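Local coordinates for D-alanyl transferase DltD (Enterococcus faecalis, PDB 6O93), which probably acts as a transferase in the D-alanylation of lipoteichoic acid, a step in building the Gram-positive cell wall, at residues A[47-52]-A[100-105]; A[104-109]-A[295-300]; A[330-335]-A[359-364]. All blocks are in the same frame, centred on the assembly; numbering follows the deposited sequence.

Contact 1 (A[47-52]-A[100-105]); sequences SELSRF and VFILSP. With NA (sodium ion), chain K; PO4 (phosphate ion), chain F.
The carboxylate of E48 is the flat group of this contact: the I102 methyl CG2 approaches OE2 obliquely from one side of the plane, at 3.4 Å, while OE1 is turned to a sodium ion and OE2 to a bridging water. The fold is that of the SGNH hydrolase clan, in which active-site loops follow the C-terminal ends of parallel strands; here these are the loops after strands 40-44 and 98-102. Beside the carboxylate, L49 CD2 meets I102 CD1 at 3.6 Å, an apolar contact suited to branched residues, which present methyls. The E48 chain bends at chi2 (-74°), swinging the carboxylate toward the 100-105 segment. OE1 binds the sodium at 2.5 Å, and S104 OG reaches it from across the contact at 2.9 Å; S46 is the third protein residue of the site. A small hydroxyl suits S104, because it can offer oxygen to sodium while giving its proton to the water. S47 is consistent with the nucleophile of a Ser-His-Asp triad with H349 and D346. Its N and OG donate to O4 of a phosphate, probably from the crystallisation liquor, and O4 also binds the sodium. G77 N bonds the same phosphate; the two backbone N-H groups recall an oxyanion hole. The water accepts from S104 OG at 2.7 Å and donates to E48 OE2 and I102 O, each at 2.6 Å.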
loop_
_atom_site.group_PDB
_atom_site.type_symbol
_atom_site.label_atom_id
_atom_site.label_comp_id
_atom_site.label_asym_id
_atom_site.label_seq_id
_atom_site.Cartn_x
_atom_site.Cartn_y
_atom_site.Cartn_z
ATOM N N SER A 47 6.898 -1.938 0.339
ATOM C CA SER A 47 8.293 -1.659 0.010
ATOM C C SER A 47 8.532 -1.500 -1.488
ATOM O O SER A 47 9.530 -0.883 -1.879
ATOM C CB SER A 47 9.199 -2.765 0.560
ATOM O OG SER A 47 8.881 -4.029 0.004
ATOM N N GLU A 48 7.651 -2.031 -2.335
ATOM C CA GLU A 48 7.860 -1.914 -3.774
ATOM C C GLU A 48 7.813 -0.466 -4.247
ATOM O O GLU A 48 8.383 -0.149 -5.298
ATOM C CB GLU A 48 6.821 -2.747 -4.531
ATOM C CG GLU A 48 5.385 -2.218 -4.473
ATOM C CD GLU A 48 4.722 -2.433 -3.126
ATOM O OE1 GLU A 48 5.240 -3.240 -2.324
ATOM O OE2 GLU A 48 3.681 -1.792 -2.871
ATOM N N LEU A 49 7.153 0.418 -3.496
ATOM C CA LEU A 49 7.033 1.814 -3.900
ATOM C C LEU A 49 8.385 2.507 -4.034
ATOM O O LEU A 49 8.489 3.490 -4.775
ATOM C CB LEU A 49 6.166 2.575 -2.894
ATOM C CG LEU A 49 4.713 2.112 -2.768
ATOM C CD1 LEU A 49 4.002 2.882 -1.669
ATOM C CD2 LEU A 49 3.971 2.269 -4.087
ATOM N N SER A 50 9.416 2.027 -3.340
ATOM C CA SER A 50 10.721 2.676 -3.356
ATOM C C SER A 50 11.594 2.244 -4.527
ATOM O O SER A 50 12.687 2.797 -4.699
ATOM C CB SER A 50 11.464 2.398 -2.046
ATOM O OG SER A 50 11.763 1.017 -1.912
ATOM N N ARG A 51 11.146 1.282 -5.334
ATOM C CA ARG A 51 11.926 0.792 -6.471
ATOM C C ARG A 51 11.837 1.815 -7.601
ATOM O O ARG A 51 11.129 1.645 -8.597
ATOM C CB ARG A 51 11.432 -0.580 -6.908
ATOM C CG ARG A 51 12.169 -1.733 -6.250
ATOM C CD ARG A 51 12.128 -1.649 -4.733
ATOM N NE ARG A 51 12.845 -2.763 -4.123
ATOM C CZ ARG A 51 12.924 -2.982 -2.814
ATOM N NH1 ARG A 51 12.326 -2.163 -1.958
ATOM N NH2 ARG A 51 13.600 -4.028 -2.362
ATOM N N PHE A 52 12.590 2.896 -7.436
ATOM C CA PHE A 52 12.561 3.992 -8.388
ATOM C C PHE A 52 13.422 3.688 -9.607
ATOM O O PHE A 52 14.443 2.997 -9.526
ATOM C CB PHE A 52 13.041 5.286 -7.727
ATOM C CG PHE A 52 11.932 6.121 -7.152
ATOM C CD1 PHE A 52 11.075 5.601 -6.196
ATOM C CD2 PHE A 52 11.754 7.433 -7.562
ATOM C CE1 PHE A 52 10.055 6.371 -5.666
ATOM C CE2 PHE A 52 10.738 8.207 -7.036
ATOM C CZ PHE A 52 9.888 7.676 -6.085
ATOM N N VAL A 100 -4.687 4.716 -5.860
ATOM C CA VAL A 100 -4.062 3.513 -6.393
ATOM C C VAL A 100 -3.672 2.636 -5.213
ATOM O O VAL A 100 -3.112 3.129 -4.227
ATOM C CB VAL A 100 -2.840 3.846 -7.268
ATOM C CG1 VAL A 100 -2.178 2.573 -7.776
ATOM C CG2 VAL A 100 -3.250 4.732 -8.434
ATOM N N PHE A 101 -3.979 1.345 -5.310
ATOM C CA PHE A 101 -3.732 0.393 -4.229
ATOM C C PHE A 101 -2.931 -0.770 -4.796
ATOM O O PHE A 101 -3.434 -1.526 -5.634
ATOM C CB PHE A 101 -5.046 -0.094 -3.615
ATOM C CG PHE A 101 -4.886 -0.738 -2.266
ATOM C CD1 PHE A 101 -4.398 -2.031 -2.152
ATOM C CD2 PHE A 101 -5.234 -0.056 -1.114
ATOM C CE1 PHE A 101 -4.253 -2.626 -0.912
ATOM C CE2 PHE A 101 -5.089 -0.645 0.131
ATOM C CZ PHE A 101 -4.599 -1.932 0.230
ATOM N N ILE A 102 -1.692 -0.919 -4.344
ATOM C CA ILE A 102 -0.800 -1.959 -4.839
ATOM C C ILE A 102 -0.821 -3.109 -3.841
ATOM O O ILE A 102 -0.293 -2.998 -2.729
ATOM C CB ILE A 102 0.621 -1.426 -5.059
ATOM C CG1 ILE A 102 0.597 -0.348 -6.148
ATOM C CG2 ILE A 102 1.559 -2.564 -5.451
ATOM C CD1 ILE A 102 1.900 0.380 -6.321
ATOM N N LEU A 103 -1.442 -4.215 -4.236
ATOM C CA LEU A 103 -1.466 -5.406 -3.406
ATOM C C LEU A 103 -0.133 -6.138 -3.496
ATOM O O LEU A 103 0.571 -6.075 -4.506
ATOM C CB LEU A 103 -2.599 -6.335 -3.837
ATOM C CG LEU A 103 -4.000 -5.923 -3.377
ATOM C CD1 LEU A 103 -5.061 -6.402 -4.355
ATOM C CD2 LEU A 103 -4.279 -6.463 -1.978
ATOM N N SER A 104 0.218 -6.820 -2.413
ATOM C CA SER A 104 1.367 -7.712 -2.396
ATOM C C SER A 104 0.878 -9.096 -1.998
ATOM O O SER A 104 0.328 -9.254 -0.895
ATOM C CB SER A 104 2.441 -7.221 -1.422
ATOM O OG SER A 104 3.061 -6.035 -1.890
ATOM N N PRO A 105 1.025 -10.119 -2.842
ATOM C CA PRO A 105 0.627 -11.468 -2.411
ATOM C C PRO A 105 1.284 -11.886 -1.113
ATOM O O PRO A 105 0.690 -12.642 -0.333
ATOM C CB PRO A 105 1.077 -12.355 -3.579
ATOM C CG PRO A 105 1.155 -11.446 -4.746
ATOM C CD PRO A 105 1.580 -10.119 -4.206
HETATM NA NA NA K . 5.846 -5.388 -1.269
HETATM P P PO4 F . 6.416 -5.865 2.313
HETATM O O1 PO4 F . 5.443 -5.405 3.373
HETATM O O2 PO4 F . 5.792 -6.984 1.511
HETATM O O3 PO4 F . 7.685 -6.361 2.967
HETATM O O4 PO4 F . 6.750 -4.715 1.395
HETATM O O HOH W 1 2.042 -3.535 -1.826
#

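Contact 2 (A[104-109]-A[295-300]); sequences SPQWFV and PPVNKR. With NA (sodium ion), chain K.
Beside the sodium site, the loops that leave neighbouring strands 98-102 and 289-294 meet through two prolines, P105 and P295, and through Q106 with V297. The two proline rings lie side by side, running opposite ways, with CD of P105 4.1 Å from CD of P295. Rigid, apolar and without an N-H to satisfy, proline suits such a buried turn-off from a strand. Helix 309-324 covers the pair of loops, its L312 touching both P105 and V297. Q106 is the polar member of the contact. Its chain bends at chi2 (80°), bringing the amide across the V297 side chain, where NE2 comes within 3.8 Å of methyl CG2. That N-H group is also used: NE2 donates to a water at 3.1 Å, and the same water lies 2.8 Å from P296 O, bridging the two loops where no direct hydrogen bond joins them. Farther along, N298 occupies the N-cap of helix 299-305, its OD1 weakly accepting from R300 N. The Q106 side chain lies near the probable Ser-His-Asp triad. Loops gathered in this way beyond the C-terminal ends of parallel strands are typical of the active-site edge of an SGNH-type alpha/beta fold.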
loop_
_atom_site.group_PDB
_atom_site.type_symbol
_atom_site.label_atom_id
_atom_site.label_comp_id
_atom_site.label_asym_id
_atom_site.label_seq_id
_atom_site.Cartn_x
_atom_site.Cartn_y
_atom_site.Cartn_z
ATOM N N SER A 104 0.218 -6.820 -2.413
ATOM C CA SER A 104 1.367 -7.712 -2.396
ATOM C C SER A 104 0.878 -9.096 -1.998
ATOM O O SER A 104 0.328 -9.254 -0.895
ATOM C CB SER A 104 2.441 -7.221 -1.422
ATOM O OG SER A 104 3.061 -6.035 -1.890
ATOM N N PRO A 105 1.025 -10.119 -2.842
ATOM C CA PRO A 105 0.627 -11.468 -2.411
ATOM C C PRO A 105 1.284 -11.886 -1.113
ATOM O O PRO A 105 0.690 -12.642 -0.333
ATOM C CB PRO A 105 1.077 -12.355 -3.579
ATOM C CG PRO A 105 1.155 -11.446 -4.746
ATOM C CD PRO A 105 1.580 -10.119 -4.206
ATOM N N GLN A 106 2.499 -11.398 -0.855
ATOM C CA GLN A 106 3.236 -11.785 0.340
ATOM C C GLN A 106 2.574 -11.280 1.615
ATOM O O GLN A 106 2.901 -11.768 2.701
ATOM C CB GLN A 106 4.673 -11.264 0.259
ATOM C CG GLN A 106 5.462 -11.775 -0.942
ATOM C CD GLN A 106 5.146 -11.021 -2.227
ATOM O OE1 GLN A 106 4.494 -9.974 -2.206
ATOM N NE2 GLN A 106 5.603 -11.554 -3.354
ATOM N N TRP A 107 1.656 -10.316 1.507
ATOM C CA TRP A 107 0.913 -9.861 2.678
ATOM C C TRP A 107 0.071 -10.977 3.279
ATOM O O TRP A 107 -0.120 -11.025 4.501
ATOM C CB TRP A 107 -0.006 -8.697 2.306
ATOM C CG TRP A 107 0.675 -7.398 2.027
ATOM C CD1 TRP A 107 2.012 -7.130 2.094
ATOM C CD2 TRP A 107 0.039 -6.176 1.640
ATOM N NE1 TRP A 107 2.245 -5.814 1.771
ATOM C CE2 TRP A 107 1.049 -5.209 1.490
ATOM C CE3 TRP A 107 -1.291 -5.808 1.409
ATOM C CZ2 TRP A 107 0.772 -3.895 1.116
ATOM C CZ3 TRP A 107 -1.564 -4.506 1.039
ATOM C CH2 TRP A 107 -0.538 -3.564 0.896
ATOM N N PHE A 108 -0.449 -11.869 2.441
ATOM C CA PHE A 108 -1.513 -12.789 2.839
ATOM C C PHE A 108 -0.928 -14.094 3.377
ATOM O O PHE A 108 -1.223 -15.191 2.905
ATOM C CB PHE A 108 -2.451 -13.028 1.658
ATOM C CG PHE A 108 -3.150 -11.780 1.190
ATOM C CD1 PHE A 108 -2.487 -10.853 0.398
ATOM C CD2 PHE A 108 -4.461 -11.524 1.552
ATOM C CE1 PHE A 108 -3.120 -9.699 -0.023
ATOM C CE2 PHE A 108 -5.102 -10.371 1.132
ATOM C CZ PHE A 108 -4.428 -9.455 0.345
ATOM N N VAL A 109 -0.091 -13.952 4.403
ATOM C CA VAL A 109 0.492 -15.115 5.060
ATOM C C VAL A 109 -0.499 -15.698 6.063
ATOM O O VAL A 109 -1.494 -15.069 6.441
ATOM C CB VAL A 109 1.832 -14.766 5.733
ATOM C CG1 VAL A 109 2.889 -14.468 4.676
ATOM C CG2 VAL A 109 1.673 -13.578 6.683
ATOM N N PRO A 295 1.002 -7.536 -8.548
ATOM C CA PRO A 295 2.249 -7.805 -9.256
ATOM C C PRO A 295 2.495 -9.295 -9.387
ATOM O O PRO A 295 1.840 -10.107 -8.716
ATOM C CB PRO A 295 3.304 -7.149 -8.358
ATOM C CG PRO A 295 2.752 -7.351 -6.988
ATOM C CD PRO A 295 1.244 -7.263 -7.118
ATOM N N PRO A 296 3.429 -9.698 -10.243
ATOM C CA PRO A 296 3.836 -11.107 -10.278
ATOM C C PRO A 296 5.056 -11.367 -9.412
ATOM O O PRO A 296 5.569 -10.458 -8.751
ATOM C CB PRO A 296 4.146 -11.332 -11.760
ATOM C CG PRO A 296 4.696 -9.999 -12.204
ATOM C CD PRO A 296 3.996 -8.937 -11.372
ATOM N N VAL A 297 5.517 -12.613 -9.405
ATOM C CA VAL A 297 6.827 -12.979 -8.884
ATOM C C VAL A 297 7.661 -13.467 -10.058
ATOM O O VAL A 297 7.174 -14.230 -10.901
ATOM C CB VAL A 297 6.726 -14.055 -7.784
ATOM C CG1 VAL A 297 8.113 -14.524 -7.361
ATOM C CG2 VAL A 297 5.955 -13.519 -6.584
ATOM N N ASN A 298 8.909 -13.010 -10.127
ATOM C CA ASN A 298 9.778 -13.357 -11.246
ATOM C C ASN A 298 9.840 -14.868 -11.428
ATOM O O ASN A 298 10.169 -15.603 -10.494
ATOM C CB ASN A 298 11.179 -12.789 -11.015
ATOM C CG ASN A 298 12.110 -13.038 -12.189
ATOM O OD1 ASN A 298 11.664 -13.294 -13.310
ATOM N ND2 ASN A 298 13.410 -12.961 -11.936
ATOM N N LYS A 299 9.514 -15.324 -12.641
ATOM C CA LYS A 299 9.521 -16.756 -12.925
ATOM C C LYS A 299 10.891 -17.367 -12.654
ATOM O O LYS A 299 10.991 -18.447 -12.063
ATOM C CB LYS A 299 9.101 -17.000 -14.376
ATOM C CG LYS A 299 8.914 -18.472 -14.748
ATOM C CD LYS A 299 7.688 -19.071 -14.073
ATOM C CE LYS A 299 7.498 -20.535 -14.454
ATOM N NZ LYS A 299 6.346 -21.150 -13.730
ATOM N N ARG A 300 11.960 -16.687 -13.079
ATOM C CA ARG A 300 13.301 -17.230 -12.894
ATOM C C ARG A 300 13.616 -17.454 -11.421
ATOM O O ARG A 300 14.366 -18.377 -11.079
ATOM C CB ARG A 300 14.335 -16.296 -13.526
ATOM C CG ARG A 300 14.144 -16.097 -15.023
ATOM C CD ARG A 300 15.275 -15.285 -15.641
ATOM N NE ARG A 300 15.135 -15.181 -17.092
ATOM C CZ ARG A 300 16.084 -14.738 -17.912
ATOM N NH1 ARG A 300 17.260 -14.353 -17.432
ATOM N NH2 ARG A 300 15.861 -14.680 -19.219
HETATM NA NA NA K . 5.846 -5.388 -1.269
HETATM O O HOH W 2 5.631 -9.927 -6.000
#

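Contact 3 (A[330-335]-A[359-364]); sequences NIADFS and DRQVDE
Van der Waals packing carries this contact, with Q361 touching both A332 and F334. The glutamine uses its aliphatic part: CG lies 4.0 Å from A332 CB and 3.8 Å from F334 CZ, which it meets at the ring's edge, near the ring plane. Ring and amide planes stand 66° apart, so the amide does not stack on the phenyl group. A bend at chi2 (-55°) turns the amide aside and leaves the methylenes to do the touching. Alanine suits the strand position here, because its single methyl lets the helix approach to 6.8 Å between A332 CA and Q361 CA.

This is part of a three-layer alpha/beta/alpha sandwich: strand 331-333 is an outermost strand of the parallel sheet, helix 352-367 lies against one face, and helix 309-324 packs against I331 from the other. F334 also touches A357 and V358, about one turn earlier on helix 352-367.

Polar interactions hold the strand's end and the helix. D333 makes an Asx turn, OD1 accepting from S335 N at 3.0 Å from above the carboxylate plane and from S335 OG at 2.6 Å on its syn side. The other oxygen, D333 OD2, forms a salt bridge with K320, and on the helix D359 OD1 pairs in the same way with R66 NH1.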
loop_
_atom_site.group_PDB
_atom_site.type_symbol
_atom_site.label_atom_id
_atom_site.label_comp_id
_atom_site.label_asym_id
_atom_site.label_seq_id
_atom_site.Cartn_x
_atom_site.Cartn_y
_atom_site.Cartn_z
ATOM N N ASN A 330 -11.750 -1.776 -11.339
ATOM C CA ASN A 330 -10.494 -1.282 -11.902
ATOM C C ASN A 330 -9.363 -2.110 -11.300
ATOM O O ASN A 330 -8.900 -1.831 -10.192
ATOM C CB ASN A 330 -10.309 0.203 -11.610
ATOM C CG ASN A 330 -11.474 1.044 -12.088
ATOM O OD1 ASN A 330 -11.935 0.907 -13.221
ATOM N ND2 ASN A 330 -11.960 1.921 -11.221
ATOM N N ILE A 331 -8.912 -3.124 -12.035
ATOM C CA ILE A 331 -7.901 -4.056 -11.548
ATOM C C ILE A 331 -6.864 -4.264 -12.643
ATOM O O ILE A 331 -7.196 -4.737 -13.736
ATOM C CB ILE A 331 -8.512 -5.404 -11.130
ATOM C CG1 ILE A 331 -9.634 -5.191 -10.110
ATOM C CG2 ILE A 331 -7.434 -6.317 -10.548
ATOM C CD1 ILE A 331 -10.354 -6.467 -9.724
ATOM N N ALA A 332 -5.612 -3.926 -12.344
ATOM C CA ALA A 332 -4.485 -4.207 -13.233
ATOM C C ALA A 332 -3.778 -5.441 -12.682
ATOM O O ALA A 332 -2.911 -5.348 -11.814
ATOM C CB ALA A 332 -3.549 -3.007 -13.328
ATOM N N ASP A 333 -4.160 -6.609 -13.194
ATOM C CA ASP A 333 -3.634 -7.885 -12.712
ATOM C C ASP A 333 -2.441 -8.277 -13.574
ATOM O O ASP A 333 -2.603 -8.777 -14.690
ATOM C CB ASP A 333 -4.717 -8.958 -12.744
ATOM C CG ASP A 333 -4.230 -10.296 -12.218
ATOM O OD1 ASP A 333 -3.099 -10.356 -11.691
ATOM O OD2 ASP A 333 -4.979 -11.290 -12.336
ATOM N N PHE A 334 -1.235 -8.059 -13.053
ATOM C CA PHE A 334 -0.012 -8.467 -13.727
ATOM C C PHE A 334 0.584 -9.743 -13.131
ATOM O O PHE A 334 1.764 -10.032 -13.356
ATOM C CB PHE A 334 1.015 -7.334 -13.686
ATOM C CG PHE A 334 0.571 -6.085 -14.398
ATOM C CD1 PHE A 334 0.429 -6.068 -15.774
ATOM C CD2 PHE A 334 0.307 -4.924 -13.689
ATOM C CE1 PHE A 334 0.024 -4.920 -16.430
ATOM C CE2 PHE A 334 -0.098 -3.774 -14.339
ATOM C CZ PHE A 334 -0.239 -3.772 -15.711
ATOM N N SER A 335 -0.206 -10.514 -12.379
ATOM C CA SER A 335 0.308 -11.741 -11.783
ATOM C C SER A 335 0.665 -12.787 -12.833
ATOM O O SER A 335 1.480 -13.671 -12.554
ATOM C CB SER A 335 -0.709 -12.320 -10.796
ATOM O OG SER A 335 -1.908 -12.697 -11.452
ATOM N N ASP A 359 2.241 2.205 -14.742
ATOM C CA ASP A 359 2.062 3.624 -15.036
ATOM C C ASP A 359 1.040 3.840 -16.147
ATOM O O ASP A 359 0.228 4.769 -16.080
ATOM C CB ASP A 359 3.403 4.249 -15.422
ATOM C CG ASP A 359 3.281 5.719 -15.755
ATOM O OD1 ASP A 359 3.213 6.538 -14.811
ATOM O OD2 ASP A 359 3.244 6.051 -16.958
ATOM N N ARG A 360 1.070 3.002 -17.186
ATOM C CA ARG A 360 0.100 3.153 -18.266
ATOM C C ARG A 360 -1.317 2.926 -17.757
ATOM O O ARG A 360 -2.236 3.683 -18.097
ATOM C CB ARG A 360 0.419 2.191 -19.409
ATOM C CG ARG A 360 -0.653 2.164 -20.490
ATOM C CD ARG A 360 -0.161 1.518 -21.776
ATOM N NE ARG A 360 0.180 0.109 -21.603
ATOM C CZ ARG A 360 0.509 -0.706 -22.600
ATOM N NH1 ARG A 360 0.540 -0.256 -23.847
ATOM N NH2 ARG A 360 0.808 -1.974 -22.354
ATOM N N GLN A 361 -1.515 1.896 -16.935
ATOM C CA GLN A 361 -2.840 1.638 -16.389
ATOM C C GLN A 361 -3.279 2.757 -15.452
ATOM O O GLN A 361 -4.450 3.151 -15.458
ATOM C CB GLN A 361 -2.855 0.290 -15.670
ATOM C CG GLN A 361 -2.534 -0.883 -16.582
ATOM C CD GLN A 361 -3.447 -0.940 -17.790
ATOM O OE1 GLN A 361 -4.660 -0.764 -17.673
ATOM N NE2 GLN A 361 -2.865 -1.167 -18.964
ATOM N N VAL A 362 -2.357 3.285 -14.644
ATOM C CA VAL A 362 -2.696 4.404 -13.768
ATOM C C VAL A 362 -3.083 5.623 -14.597
ATOM O O VAL A 362 -4.102 6.274 -14.339
ATOM C CB VAL A 362 -1.529 4.722 -12.815
ATOM C CG1 VAL A 362 -1.778 6.044 -12.103
ATOM C CG2 VAL A 362 -1.342 3.606 -11.805
ATOM N N ASP A 363 -2.271 5.952 -15.604
ATOM C CA ASP A 363 -2.543 7.133 -16.417
ATOM C C ASP A 363 -3.893 7.020 -17.115
ATOM O O ASP A 363 -4.695 7.962 -17.099
ATOM C CB ASP A 363 -1.422 7.335 -17.438
ATOM C CG ASP A 363 -1.395 8.742 -18.000
ATOM O OD1 ASP A 363 -1.206 9.687 -17.207
ATOM O OD2 ASP A 363 -1.560 8.904 -19.228
ATOM N N GLU A 364 -4.163 5.871 -17.739
ATOM C CA GLU A 364 -5.466 5.660 -18.362
ATOM C C GLU A 364 -6.581 5.770 -17.332
ATOM O O GLU A 364 -7.643 6.341 -17.610
ATOM C CB GLU A 364 -5.504 4.294 -19.051
ATOM C CG GLU A 364 -4.561 4.165 -20.243
ATOM C CD GLU A 364 -4.544 2.760 -20.823
ATOM O OE1 GLU A 364 -5.207 1.871 -20.250
ATOM O OE2 GLU A 364 -3.867 2.542 -21.851
#

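How the contacts relate
From the N terminus, contact 1 comes first, closing the 47 residues between its two segments, which include strand 69-73. Contact 2 starts on S104 and P105, where contact 1 ends, and closes a far longer excursion of 185 residues, largely helical, before the chain returns at 295-300. Contact 3 follows in series with a short closure from edge strand 331-333 to helix 352-367. None nests; contacts 1 and 2 meet end to end, with those two residues in common. Contacts 1 and 2, with centres about 11 Å apart, both reach the sodium ion. V100 of contact 1 touches V362 of contact 3, joining a central strand to that helix, while P296 of contact 2 packs on F334.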